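Local coordinates for protein cytochrome c, mono-and diheme variant (Methylophaga aminisulfidivorans MP, PDB 7C90) that probably carries electrons as a heme c protein of the methanol oxidation system in a marine methylotrophic bacterium, at residues 60-65 / 143-148. Numbering follows the deposited sequence.
Sequences EHFLNT and EILHIM
Phe62 meets Leu145 and Met148 as a single aromatic ring laid against two aliphatic ends, a compact case of helix packing done entirely by apolar groups. One methyl of Leu145, CD2, sits over one face of the Phe62 ring, 4.0 Å from its centroid and 19° off the normal, which makes a CH-pi contact. The methyl is displaced toward the root of the ring, and its nearest atom there is CG of Phe62 at 3.8 Å. The other branch, CD1 of Leu145, lies 4.0 Å from CB of Phe62, so the leucine fork touches both the ring and its stem. The CB of Phe62 already points at helix 141-153; with CG anti to the backbone N (chi1 178°), the ring extends beside the carbonyl carbon and offers a face to Leu145. Helix 141-153, which follows the axial Met132, probably corresponds to the C-terminal helix of the class I cytochrome c fold, although a short helix 167-171 comes later in the chain; helix 57-65 precedes the helix that leads into the heme-binding Cys88 and Cys91. On the neighbouring turn, Met148 brings CE obliquely to within 4.4 Å of CE1 of Phe62, a looser touch than that of the leucine. Phe121, from helix 117-126, meets the ring of Phe62 with planes inclined at about 45° and also touches Met148, which brings a third helix into the same buried apolar cluster. Heme c is near as well: the Met148 side chain is about 6 Å from it, and Ile147 touches it directly.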
ATOM      1  N   GLU A  60      -8.340  -5.835 -32.004  1.00 33.33           N
ATOM      2  CA  GLU A  60      -7.543  -6.060 -33.247  1.00 37.26           C
ATOM      3  C   GLU A  60      -6.937  -4.712 -33.676  1.00 30.93           C
ATOM      4  O   GLU A  60      -5.713  -4.653 -33.981  1.00 30.97           O
ATOM      5  CB  GLU A  60      -8.391  -6.744 -34.325  1.00 44.20           C
ATOM      6  CG  GLU A  60      -7.650  -6.963 -35.640  1.00 54.82           C
ATOM      7  CD  GLU A  60      -8.517  -7.447 -36.798  1.00 63.13           C
ATOM      8  OE1 GLU A  60      -9.399  -8.298 -36.563  1.00 76.24           O
ATOM      9  OE2 GLU A  60      -8.318  -6.957 -37.939  1.00 73.27           O
ATOM     10  N   HIS A  61      -7.726  -3.644 -33.636  1.00 30.91           N
ATOM     11  CA  HIS A  61      -7.266  -2.274 -33.994  1.00 35.73           C
ATOM     12  C   HIS A  61      -6.084  -1.881 -33.087  1.00 34.54           C
ATOM     13  O   HIS A  61      -5.063  -1.345 -33.593  1.00 28.80           O
ATOM     14  CB  HIS A  61      -8.400  -1.256 -33.891  1.00 35.98           C
ATOM     15  CG  HIS A  61      -8.008   0.089 -34.408  1.00 40.29           C
ATOM     16  ND1 HIS A  61      -7.726   0.306 -35.742  1.00 41.00           N
ATOM     17  CD2 HIS A  61      -7.811   1.272 -33.784  1.00 42.03           C
ATOM     18  CE1 HIS A  61      -7.407   1.565 -35.924  1.00 43.07           C
ATOM     19  NE2 HIS A  61      -7.457   2.183 -34.742  1.00 43.44           N
ATOM     20  N   PHE A  62      -6.204  -2.170 -31.791  1.00 31.76           N
ATOM     21  CA  PHE A  62      -5.212  -1.740 -30.784  1.00 32.36           C
ATOM     22  C   PHE A  62      -3.907  -2.484 -31.040  1.00 32.51           C
ATOM     23  O   PHE A  62      -2.851  -1.815 -31.031  1.00 33.43           O
ATOM     24  CB  PHE A  62      -5.705  -1.918 -29.347  1.00 31.96           C
ATOM     25  CG  PHE A  62      -4.661  -1.507 -28.338  1.00 30.20           C
ATOM     26  CD1 PHE A  62      -4.444  -0.168 -28.066  1.00 32.25           C
ATOM     27  CD2 PHE A  62      -3.830  -2.442 -27.752  1.00 29.39           C
ATOM     28  CE1 PHE A  62      -3.472   0.227 -27.162  1.00 32.61           C
ATOM     29  CE2 PHE A  62      -2.832  -2.043 -26.865  1.00 32.17           C
ATOM     30  CZ  PHE A  62      -2.662  -0.710 -26.570  1.00 30.92           C
ATOM     31  N   LEU A  63      -3.972  -3.798 -31.268  1.00 33.36           N
ATOM     32  CA  LEU A  63      -2.754  -4.631 -31.447  1.00 37.28           C
ATOM     33  C   LEU A  63      -1.977  -4.135 -32.673  1.00 39.54           C
ATOM     34  O   LEU A  63      -0.740  -4.294 -32.666  1.00 40.80           O
ATOM     35  CB  LEU A  63      -3.105  -6.118 -31.573  1.00 37.61           C
ATOM     36  CG  LEU A  63      -3.756  -6.743 -30.340  1.00 43.35           C
ATOM     37  CD1 LEU A  63      -3.915  -8.242 -30.513  1.00 44.86           C
ATOM     38  CD2 LEU A  63      -2.961  -6.416 -29.096  1.00 45.79           C
ATOM     39  N   ASN A  64      -2.656  -3.516 -33.643  1.00 40.48           N
ATOM     40  CA  ASN A  64      -2.047  -3.063 -34.924  1.00 43.26           C
ATOM     41  C   ASN A  64      -1.518  -1.633 -34.823  1.00 41.19           C
ATOM     42  O   ASN A  64      -0.576  -1.339 -35.550  1.00 42.28           O
ATOM     43  CB  ASN A  64      -3.041  -3.135 -36.086  1.00 44.15           C
ATOM     44  CG  ASN A  64      -3.284  -4.555 -36.551  1.00 51.32           C
ATOM     45  OD1 ASN A  64      -2.340  -5.327 -36.726  1.00 55.05           O
ATOM     46  ND2 ASN A  64      -4.545  -4.909 -36.749  1.00 54.24           N
ATOM     47  N   THR A  65      -2.149  -0.764 -34.025  1.00 40.08           N
ATOM     48  CA  THR A  65      -1.949   0.710 -34.106  1.00 37.92           C
ATOM     49  C   THR A  65      -1.624   1.340 -32.752  1.00 36.71           C
ATOM     50  O   THR A  65      -1.202   2.516 -32.749  1.00 39.07           O
ATOM     51  CB  THR A  65      -3.196   1.424 -34.647  1.00 43.34           C
ATOM     52  OG1 THR A  65      -4.250   1.321 -33.677  1.00 38.73           O
ATOM     53  CG2 THR A  65      -3.637   0.862 -35.982  1.00 43.32           C
ATOM     54  N   GLU A 143     -11.492  -5.870 -22.088  1.00 26.82           N
ATOM     55  CA  GLU A 143     -11.858  -5.281 -20.781  1.00 27.77           C
ATOM     56  C   GLU A 143     -10.828  -4.224 -20.384  1.00 26.12           C
ATOM     57  O   GLU A 143     -11.209  -3.164 -19.900  1.00 26.55           O
ATOM     58  CB  GLU A 143     -11.995  -6.368 -19.725  1.00 32.36           C
ATOM     59  CG  GLU A 143     -13.228  -7.223 -19.903  1.00 33.35           C
ATOM     60  CD  GLU A 143     -13.280  -8.404 -18.940  1.00 41.69           C
ATOM     61  OE1 GLU A 143     -12.200  -9.030 -18.640  1.00 40.65           O
ATOM     62  OE2 GLU A 143     -14.396  -8.693 -18.473  1.00 53.28           O
ATOM     63  N   ILE A 144      -9.555  -4.478 -20.631  1.00 25.93           N
ATOM     64  CA  ILE A 144      -8.484  -3.481 -20.341  1.00 24.12           C
ATOM     65  C   ILE A 144      -8.739  -2.215 -21.167  1.00 23.68           C
ATOM     66  O   ILE A 144      -8.664  -1.113 -20.601  1.00 25.97           O
ATOM     67  CB  ILE A 144      -7.099  -4.106 -20.569  1.00 23.30           C
ATOM     68  CG1 ILE A 144      -6.807  -5.160 -19.495  1.00 24.28           C
ATOM     69  CG2 ILE A 144      -6.000  -3.044 -20.615  1.00 25.23           C
ATOM     70  CD1 ILE A 144      -5.604  -6.038 -19.812  1.00 25.08           C
ATOM     71  N   LEU A 145      -9.082  -2.342 -22.444  1.00 24.24           N
ATOM     72  CA  LEU A 145      -9.325  -1.147 -23.300  1.00 25.43           C
ATOM     73  C   LEU A 145     -10.563  -0.382 -22.800  1.00 24.45           C
ATOM     74  O   LEU A 145     -10.569   0.835 -22.859  1.00 26.08           O
ATOM     75  CB  LEU A 145      -9.493  -1.579 -24.758  1.00 28.28           C
ATOM     76  CG  LEU A 145      -8.273  -2.236 -25.382  1.00 29.21           C
ATOM     77  CD1 LEU A 145      -8.592  -2.754 -26.776  1.00 30.32           C
ATOM     78  CD2 LEU A 145      -7.134  -1.245 -25.433  1.00 27.66           C
ATOM     79  N   HIS A 146     -11.592  -1.069 -22.324  1.00 28.01           N
ATOM     80  CA  HIS A 146     -12.774  -0.426 -21.686  1.00 27.06           C
ATOM     81  C   HIS A 146     -12.324   0.406 -20.487  1.00 26.07           C
ATOM     82  O   HIS A 146     -12.694   1.607 -20.368  1.00 25.92           O
ATOM     83  CB  HIS A 146     -13.795  -1.491 -21.292  1.00 29.35           C
ATOM     84  CG  HIS A 146     -14.651  -1.918 -22.430  1.00 29.08           C
ATOM     85  ND1 HIS A 146     -14.362  -2.981 -23.218  1.00 31.90           N
ATOM     86  CD2 HIS A 146     -15.800  -1.403 -22.903  1.00 34.87           C
ATOM     87  CE1 HIS A 146     -15.322  -3.149 -24.108  1.00 35.32           C
ATOM     88  NE2 HIS A 146     -16.211  -2.177 -23.947  1.00 32.63           N
ATOM     89  N   ILE A 147     -11.530  -0.205 -19.614  1.00 26.47           N
ATOM     90  CA  ILE A 147     -11.040   0.478 -18.381  1.00 24.92           C
ATOM     91  C   ILE A 147     -10.218   1.676 -18.813  1.00 22.95           C
ATOM     92  O   ILE A 147     -10.305   2.726 -18.173  1.00 23.35           O
ATOM     93  CB  ILE A 147     -10.245  -0.496 -17.485  1.00 23.44           C
ATOM     94  CG1 ILE A 147     -11.162  -1.578 -16.900  1.00 25.76           C
ATOM     95  CG2 ILE A 147      -9.494   0.272 -16.405  1.00 23.49           C
ATOM     96  CD1 ILE A 147     -10.437  -2.639 -16.086  1.00 27.50           C
ATOM     97  N   MET A 148      -9.362   1.490 -19.814  1.00 25.62           N
ATOM     98  CA  MET A 148      -8.502   2.593 -20.313  1.00 24.60           C
ATOM     99  C   MET A 148      -9.367   3.749 -20.837  1.00 24.46           C
ATOM    100  O   MET A 148      -9.084   4.909 -20.451  1.00 23.65           O
ATOM    101  CB  MET A 148      -7.552   2.112 -21.394  1.00 22.96           C
ATOM    102  CG  MET A 148      -6.399   1.319 -20.798  1.00 25.70           C
ATOM    103  SD  MET A 148      -5.530   0.371 -22.073  1.00 25.48           S
ATOM    104  CE  MET A 148      -5.033   1.627 -23.237  1.00 24.83           C
TER